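Local coordinates for argonaute protein (Marinitoga piezophila, PDB 5I4A) that cleaves single-stranded DNA targets as an endonuclease programmed by short guide RNAs that carry a 5'-hydroxyl end, using divalent metal ions, at residues K15-L20 against K84-K89; Y21-D26 against N48-I53; A456-L461 against N480-E485. One frame throughout, in Å; residues are numbered along the deposited sequence.

Contact 1: residues K15-L20 against K84-K89; sequences KKIKRL and KKLFVK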
# COMPACT_ATOMS: atom_id res chain seq x y z
N LYS A 15 27.69 18.79 4.24
CA LYS A 15 26.65 18.34 5.16
C LYS A 15 26.31 19.45 6.16
O LYS A 15 26.46 19.32 7.37
CB LYS A 15 27.08 17.07 5.89
CG LYS A 15 27.26 15.83 5.02
CD LYS A 15 26.43 15.88 3.75
CE LYS A 15 26.70 14.67 2.87
NZ LYS A 15 26.29 14.89 1.46
N LYS A 16 25.82 20.56 5.61
CA LYS A 16 25.49 21.72 6.43
C LYS A 16 24.44 22.55 5.71
O LYS A 16 24.35 22.53 4.48
CB LYS A 16 26.74 22.56 6.73
CG LYS A 16 27.43 23.08 5.48
CD LYS A 16 28.64 23.94 5.83
CE LYS A 16 29.82 23.09 6.25
NZ LYS A 16 31.01 23.93 6.56
N ILE A 17 23.66 23.28 6.49
CA ILE A 17 22.61 24.16 5.99
C ILE A 17 22.95 25.59 6.38
O ILE A 17 23.37 25.85 7.51
CB ILE A 17 21.23 23.76 6.54
CG1 ILE A 17 20.87 22.34 6.10
CG2 ILE A 17 20.15 24.75 6.11
CD1 ILE A 17 21.01 22.11 4.61
N LYS A 18 22.79 26.51 5.43
CA LYS A 18 23.01 27.93 5.67
C LYS A 18 21.66 28.64 5.71
O LYS A 18 20.80 28.40 4.85
CB LYS A 18 23.90 28.55 4.59
CG LYS A 18 24.18 30.03 4.80
CD LYS A 18 25.59 30.41 4.39
CE LYS A 18 25.64 30.98 2.98
NZ LYS A 18 27.01 31.44 2.62
N ARG A 19 21.48 29.51 6.70
CA ARG A 19 20.26 30.29 6.84
C ARG A 19 20.60 31.77 6.68
O ARG A 19 21.34 32.33 7.50
CB ARG A 19 19.58 30.03 8.18
CG ARG A 19 18.29 30.81 8.37
CD ARG A 19 17.34 30.16 9.37
NE ARG A 19 17.98 29.83 10.64
CZ ARG A 19 17.94 28.62 11.20
NH1 ARG A 19 17.29 27.63 10.62
NH2 ARG A 19 18.56 28.41 12.36
N LEU A 20 20.05 32.39 5.64
CA LEU A 20 20.27 33.80 5.34
C LEU A 20 19.03 34.60 5.72
O LEU A 20 17.91 34.09 5.67
CB LEU A 20 20.58 34.00 3.86
CG LEU A 20 21.69 33.12 3.27
CD1 LEU A 20 21.85 33.39 1.79
CD2 LEU A 20 22.99 33.34 4.00
N LYS A 84 19.35 16.50 11.42
CA LYS A 84 19.24 15.70 10.20
C LYS A 84 18.01 16.09 9.39
O LYS A 84 18.08 16.18 8.16
CB LYS A 84 19.21 14.22 10.56
CG LYS A 84 20.53 13.66 11.06
CD LYS A 84 20.35 12.26 11.61
CE LYS A 84 21.49 11.34 11.18
NZ LYS A 84 21.32 10.89 9.77
N LYS A 85 16.88 16.31 10.06
CA LYS A 85 15.64 16.58 9.34
C LYS A 85 15.72 17.91 8.59
O LYS A 85 15.19 18.03 7.47
CB LYS A 85 14.45 16.57 10.30
CG LYS A 85 14.26 15.23 10.99
CD LYS A 85 12.85 15.05 11.52
CE LYS A 85 12.46 13.58 11.49
NZ LYS A 85 13.51 12.71 12.10
N LEU A 86 16.37 18.91 9.18
CA LEU A 86 16.52 20.19 8.50
C LEU A 86 17.33 20.04 7.22
O LEU A 86 17.00 20.64 6.19
CB LEU A 86 17.18 21.21 9.43
CG LEU A 86 17.46 22.61 8.86
CD1 LEU A 86 16.19 23.22 8.29
CD2 LEU A 86 18.04 23.51 9.94
N PHE A 87 18.40 19.24 7.26
CA PHE A 87 19.20 19.01 6.06
C PHE A 87 18.37 18.33 4.98
O PHE A 87 18.43 18.72 3.81
CB PHE A 87 20.43 18.16 6.40
CG PHE A 87 21.29 17.84 5.21
CD1 PHE A 87 22.26 18.73 4.78
CD2 PHE A 87 21.13 16.64 4.53
CE1 PHE A 87 23.05 18.43 3.69
CE2 PHE A 87 21.92 16.34 3.43
CZ PHE A 87 22.88 17.24 3.01
N VAL A 88 17.58 17.32 5.36
CA VAL A 88 16.77 16.59 4.38
C VAL A 88 15.67 17.49 3.83
O VAL A 88 15.42 17.52 2.62
CB VAL A 88 16.19 15.31 5.01
CG1 VAL A 88 15.20 14.65 4.07
CG2 VAL A 88 17.31 14.35 5.38
N LYS A 89 14.99 18.22 4.71
CA LYS A 89 13.96 19.16 4.27
C LYS A 89 14.54 20.18 3.29
O LYS A 89 13.95 20.45 2.24
CB LYS A 89 13.34 19.86 5.48
CG LYS A 89 12.50 21.07 5.14
CD LYS A 89 12.10 21.82 6.40
CE LYS A 89 11.28 23.06 6.08
NZ LYS A 89 10.88 23.78 7.32
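Phe87 lays its ring against Lys15, Lys16 and Ile17, where the chain enters the strand. The methyl CD1 of Ile17 meets the ring at CD1, 3.6 Å away, and the far end of the same ring is met by Lys15, whose CD sits 3.9 Å from Phe87 CZ. Between them the backbone N of Lys16 comes within 4.0 Å of Phe87 CE1. All three approach the ring aslant. With CG anti to the backbone N (chi1 178°), the ring of Phe87 is carried off the helix to reach the start of the strand. Ile17, whose side chain starts toward the helix, also rests on the helix backbone: its CG1 lies 3.7 Å from Phe87 CA, and the same atom lies 4.4 Å from Leu86 CG.

This is helix-on-sheet packing within the N-terminal domain. The strand runs through the middle of a four-stranded antiparallel sheet, and the opening of helix 84-101 lies across it, the short axes 8.3 Å apart at an angle of 74°. No hydrogen bond joins the two segments, so the contact rests on apolar packing and on the aliphatic part of a lysine.

Farther along the strand, Arg19 brings NH1 to 4.2 Å from Leu86 CD2 of the helix. The charge of that guanidinium is answered within the sheet, by salt bridges to Glu54 and Glu76 on the two neighbouring strands. Lys15 turns its NZ to the backbone oxygen of Ile13, while on the helix Val88 packs on a sugar of the bound RNA and Lys89 on an adenine base.

Contact 2: residues Y21-D26 against N48-I53; sequences YFYNPD and NDLVWI
Tyr21 and Trp52 make the close-packed part of this contact. Trp52 CB lies over one face of the tyrosine ring, 4.0 Å from its centroid and 27° off the normal, a CH-pi contact. The indole is turned obliquely to the phenol, planes 47° apart, and the two side chains run alongside each other. Trp52 holds CG between its backbone N and carbonyl carbon (chi1 39°), which brings CD1 to 3.8 Å from Tyr21 CE2. The other surface of the strands carries Phe22 and Val51; there Ile53 CG2 meets the edge of the Phe22 ring at CE1, 4.0 Å away, and Phe32 of helix 29-40 packs on both Phe22 and Val51.

Strands 16-22 and 51-56 are antiparallel neighbours in the four-stranded sheet of the N-terminal domain. Phe22 and Val51 are its hydrogen-bonded pair here, with Phe22 N to Val51 O at 2.7 Å and Val51 N to Phe22 O at 3.0 Å.

Toward the exposed end at Asp49, direct backbone bonds give way to side-chain and water links. Leu50 CD2 reaches Tyr23 CB at 3.8 Å, and the Tyr23 ring turns its edge to Asp49 O. The joint is loosest where a water bridges Asn24 N and Asp49 O. Beyond it, Asn24 OD1 accepts from Asp26 N in an Asx turn.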
# COMPACT_ATOMS: atom_id res chain seq x y z
N TYR A 21 19.24 35.87 6.07
CA TYR A 21 18.17 36.73 6.54
C TYR A 21 18.06 37.97 5.67
O TYR A 21 19.05 38.46 5.12
CB TYR A 21 18.40 37.15 8.00
CG TYR A 21 18.22 36.02 8.99
CD1 TYR A 21 19.27 35.16 9.28
CD2 TYR A 21 17.01 35.83 9.65
CE1 TYR A 21 19.11 34.13 10.19
CE2 TYR A 21 16.85 34.81 10.56
CZ TYR A 21 17.90 33.96 10.83
OH TYR A 21 17.75 32.94 11.73
N PHE A 22 16.83 38.48 5.56
CA PHE A 22 16.53 39.67 4.78
C PHE A 22 15.50 40.50 5.53
O PHE A 22 14.67 39.97 6.26
CB PHE A 22 16.00 39.31 3.38
CG PHE A 22 16.92 38.43 2.59
CD1 PHE A 22 16.88 37.05 2.73
CD2 PHE A 22 17.85 38.98 1.71
CE1 PHE A 22 17.73 36.24 2.01
CE2 PHE A 22 18.70 38.16 0.99
CZ PHE A 22 18.64 36.79 1.14
N TYR A 23 15.56 41.82 5.34
CA TYR A 23 14.61 42.72 5.97
C TYR A 23 14.14 43.76 4.96
O TYR A 23 14.96 44.37 4.27
CB TYR A 23 15.19 43.41 7.20
CG TYR A 23 14.22 44.39 7.81
CD1 TYR A 23 13.16 43.94 8.59
CD2 TYR A 23 14.35 45.75 7.59
CE1 TYR A 23 12.26 44.83 9.14
CE2 TYR A 23 13.45 46.65 8.14
CZ TYR A 23 12.40 46.18 8.91
OH TYR A 23 11.50 47.06 9.45
N ASN A 24 12.82 43.97 4.91
CA ASN A 24 12.21 44.95 4.01
C ASN A 24 11.28 45.83 4.83
O ASN A 24 10.27 45.33 5.37
CB ASN A 24 11.46 44.24 2.88
CG ASN A 24 10.99 45.20 1.79
OD1 ASN A 24 10.74 46.38 2.04
ND2 ASN A 24 10.87 44.69 0.57
N PRO A 25 11.55 47.13 4.95
CA PRO A 25 10.66 48.00 5.73
C PRO A 25 9.38 48.39 5.02
O PRO A 25 8.40 48.72 5.69
CB PRO A 25 11.53 49.24 5.99
CG PRO A 25 12.44 49.29 4.80
CD PRO A 25 12.73 47.86 4.44
N ASP A 26 9.35 48.35 3.69
CA ASP A 26 8.19 48.80 2.93
C ASP A 26 7.10 47.75 2.81
O ASP A 26 6.02 48.06 2.27
CB ASP A 26 8.61 49.23 1.52
CG ASP A 26 9.74 50.25 1.54
OD1 ASP A 26 9.61 51.27 2.24
OD2 ASP A 26 10.75 50.02 0.84
N ASN A 48 8.12 38.11 12.70
CA ASN A 48 7.41 39.37 12.91
C ASN A 48 8.08 40.53 12.18
O ASN A 48 7.42 41.54 11.92
CB ASN A 48 7.31 39.66 14.40
CG ASN A 48 6.26 38.81 15.09
OD1 ASN A 48 5.16 38.65 14.58
ND2 ASN A 48 6.61 38.27 16.25
N ASP A 49 9.37 40.41 11.85
CA ASP A 49 10.06 41.44 11.09
C ASP A 49 11.07 40.91 10.08
O ASP A 49 11.31 41.59 9.08
CB ASP A 49 10.79 42.42 12.04
CG ASP A 49 9.83 43.29 12.83
OD1 ASP A 49 9.24 42.79 13.82
OD2 ASP A 49 9.66 44.48 12.48
N LEU A 50 11.65 39.73 10.27
CA LEU A 50 12.68 39.21 9.39
C LEU A 50 12.15 38.08 8.51
O LEU A 50 11.32 37.28 8.93
CB LEU A 50 13.89 38.71 10.19
CG LEU A 50 14.74 39.77 10.89
CD1 LEU A 50 15.79 39.12 11.77
CD2 LEU A 50 15.39 40.69 9.86
N VAL A 51 12.66 38.03 7.28
CA VAL A 51 12.39 36.96 6.34
C VAL A 51 13.69 36.20 6.11
O VAL A 51 14.75 36.82 5.92
CB VAL A 51 11.83 37.50 5.02
CG1 VAL A 51 11.88 36.44 3.92
CG2 VAL A 51 10.40 38.00 5.21
N TRP A 52 13.63 34.87 6.13
CA TRP A 52 14.83 34.07 6.02
C TRP A 52 14.62 32.90 5.07
O TRP A 52 13.49 32.55 4.70
CB TRP A 52 15.31 33.56 7.39
CG TRP A 52 14.22 33.13 8.33
CD1 TRP A 52 13.47 33.93 9.14
CD2 TRP A 52 13.79 31.79 8.58
NE1 TRP A 52 12.59 33.18 9.87
CE2 TRP A 52 12.76 31.86 9.55
CE3 TRP A 52 14.16 30.53 8.08
CZ2 TRP A 52 12.11 30.72 10.03
CZ3 TRP A 52 13.51 29.41 8.56
CH2 TRP A 52 12.50 29.51 9.52
N ILE A 53 15.74 32.29 4.67
CA ILE A 53 15.75 31.14 3.77
C ILE A 53 16.85 30.19 4.22
O ILE A 53 17.95 30.62 4.58
CB ILE A 53 15.95 31.57 2.30
CG1 ILE A 53 15.86 30.36 1.37
CG2 ILE A 53 17.27 32.31 2.11
CD1 ILE A 53 16.06 30.70 -0.09
O HOH W 1 11.18 42.05 6.35

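Contact 3: residues A456-L461 against N480-E485; sequences ARKTNL and NLELNE
Lys458 and Glu482 form the salt bridge of this contact. The two side chains run side by side, and Lys458 NZ meets OE2 of Glu482 at 2.7 Å on its syn lone pair, on the side facing OE1. Lys458 bends at chi2 (-86°) and again at chi4, which folds the ammonium back to the acid instead of letting it extend. A methionine in its place would probably leave the Glu482 carboxylate without its cationic mate and free to turn.

Backbone hydrogen bonds come next. Thr459 and Leu481 form a hydrogen-bonded antiparallel pair: Leu481 N gives to Thr459 O at 2.9 Å in the carbonyl plane, whereas the return bond from Thr459 N to Leu481 O is weak and bent. Farther on, Leu483 N reaches Arg457 O at 2.9 Å from above the carbonyl plane.

Amide and water links follow. Asn460 OD1 takes a weak bond from Asn480 N, and a water donates to both Asn460 OD1 and Asn480 OD1.

Packing of carbon on polar groups centres on Leu483. Its CD2 rides over one face of the Arg457 guanidinium, 3.4 Å from NH1 and nearer to it than to the other nitrogens, while CD1 crosses to 3.3 Å from Thr459 OG1. That hydroxyl is hydrogen-bonded to His452. The apolar pair is Leu481 CD1 with Leu461 CB, 4.4 Å away.

At Asn484, the N-cap of helix 485-507, the side chain bonds to Met487 N, and Glu485, inferred to belong to the active site, follows. The pairing joins the open end of a beta hairpin, strands 458-466 and 472-482, at the edge of the RNase H-fold sheet of the PIWI domain.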
# COMPACT_ATOMS: atom_id res chain seq x y z
N ALA A 456 -8.12 18.20 9.86
CA ALA A 456 -8.68 17.50 11.01
C ALA A 456 -7.61 17.29 12.07
O ALA A 456 -6.45 17.65 11.87
CB ALA A 456 -9.29 16.18 10.58
N ARG A 457 -8.01 16.73 13.21
CA ARG A 457 -7.10 16.47 14.33
C ARG A 457 -7.43 15.12 14.95
O ARG A 457 -7.65 14.99 16.15
CB ARG A 457 -7.18 17.58 15.39
CG ARG A 457 -6.69 18.94 14.91
CD ARG A 457 -5.23 18.88 14.51
NE ARG A 457 -4.34 18.76 15.67
CZ ARG A 457 -3.04 18.50 15.59
NH1 ARG A 457 -2.46 18.32 14.41
NH2 ARG A 457 -2.32 18.41 16.70
N LYS A 458 -7.44 14.08 14.12
CA LYS A 458 -7.86 12.75 14.53
C LYS A 458 -6.74 11.74 14.28
O LYS A 458 -5.78 12.00 13.54
CB LYS A 458 -9.13 12.33 13.78
CG LYS A 458 -10.30 13.30 13.95
CD LYS A 458 -11.12 13.00 15.20
CE LYS A 458 -12.23 14.02 15.40
NZ LYS A 458 -11.75 15.22 16.14
N THR A 459 -6.88 10.56 14.90
CA THR A 459 -5.89 9.49 14.84
C THR A 459 -6.58 8.16 14.57
O THR A 459 -7.64 7.88 15.14
CB THR A 459 -5.09 9.41 16.16
OG1 THR A 459 -4.12 10.47 16.19
CG2 THR A 459 -4.38 8.07 16.30
N ASN A 460 -5.98 7.33 13.72
CA ASN A 460 -6.56 6.06 13.31
C ASN A 460 -5.55 4.95 13.57
O ASN A 460 -4.41 5.02 13.09
CB ASN A 460 -6.97 6.08 11.85
CG ASN A 460 -8.12 7.02 11.59
OD1 ASN A 460 -9.08 7.06 12.36
ND2 ASN A 460 -8.03 7.80 10.52
N LEU A 461 -5.97 3.92 14.30
CA LEU A 461 -5.08 2.86 14.79
C LEU A 461 -5.69 1.49 14.52
O LEU A 461 -6.89 1.29 14.69
CB LEU A 461 -4.82 3.02 16.30
CG LEU A 461 -4.22 1.81 17.01
CD1 LEU A 461 -2.79 1.58 16.57
CD2 LEU A 461 -4.31 1.98 18.52
N ASN A 480 -11.19 7.29 14.96
CA ASN A 480 -11.33 8.70 15.32
C ASN A 480 -10.94 8.97 16.77
O ASN A 480 -11.75 9.37 17.60
CB ASN A 480 -12.76 9.18 15.04
CG ASN A 480 -13.20 8.92 13.62
OD1 ASN A 480 -12.79 9.62 12.69
ND2 ASN A 480 -14.07 7.93 13.44
N LEU A 481 -9.66 8.71 17.05
CA LEU A 481 -9.05 9.12 18.30
C LEU A 481 -8.54 10.55 18.17
O LEU A 481 -8.07 10.96 17.11
CB LEU A 481 -7.91 8.18 18.68
CG LEU A 481 -8.29 6.70 18.84
CD1 LEU A 481 -7.05 5.82 18.84
CD2 LEU A 481 -9.09 6.50 20.12
N GLU A 482 -8.64 11.31 19.26
CA GLU A 482 -8.16 12.69 19.26
C GLU A 482 -6.64 12.71 19.10
O GLU A 482 -5.92 12.02 19.83
CB GLU A 482 -8.57 13.41 20.54
CG GLU A 482 -10.07 13.62 20.71
CD GLU A 482 -10.64 14.66 19.77
OE1 GLU A 482 -10.87 15.81 20.20
OE2 GLU A 482 -10.84 14.34 18.58
N LEU A 483 -6.16 13.50 18.14
CA LEU A 483 -4.73 13.55 17.86
C LEU A 483 -3.96 14.11 19.05
O LEU A 483 -3.94 15.32 19.28
CB LEU A 483 -4.46 14.39 16.60
CG LEU A 483 -3.01 14.52 16.14
CD1 LEU A 483 -2.27 13.20 16.27
CD2 LEU A 483 -2.96 15.01 14.70
N ASN A 484 -3.33 13.22 19.80
CA ASN A 484 -2.53 13.60 20.96
C ASN A 484 -1.54 12.48 21.21
O ASN A 484 -1.95 11.35 21.49
CB ASN A 484 -3.41 13.84 22.19
CG ASN A 484 -2.61 14.16 23.44
OD1 ASN A 484 -2.13 13.25 24.13
ND2 ASN A 484 -2.46 15.44 23.74
N GLU A 485 -0.25 12.79 21.07
CA GLU A 485 0.81 11.80 21.23
C GLU A 485 0.61 10.95 22.48
O GLU A 485 0.63 9.72 22.42
CB GLU A 485 2.17 12.51 21.29
CG GLU A 485 3.36 11.58 21.45
CD GLU A 485 3.84 11.03 20.13
OE1 GLU A 485 4.48 11.80 19.37
OE2 GLU A 485 3.57 9.85 19.83
O HOH W 2 -10.49 9.25 11.11

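Overall arrangement
Contacts 1 and 2 belong to the N-terminal domain and share strand 16-22: contact 1 sets its first part against the start of helix 84-101, contact 2 pairs its end with strand 51-56. Their centres are 20 Å apart, and they touch where Leu20 N lies 2.9 Å from Ile53 O, a probable hydrogen bond, and where Arg19 packs on Trp52. In sequence, contact 2 falls between the two segments of contact 1. Contact 3 comes much later, in the PIWI domain, with its centre about 30 Å from that of contact 1 and 36 Å from that of contact 2. The three thus sample both lobes: a sheet-and-helix unit beside the guide RNA, and the nuclease fold.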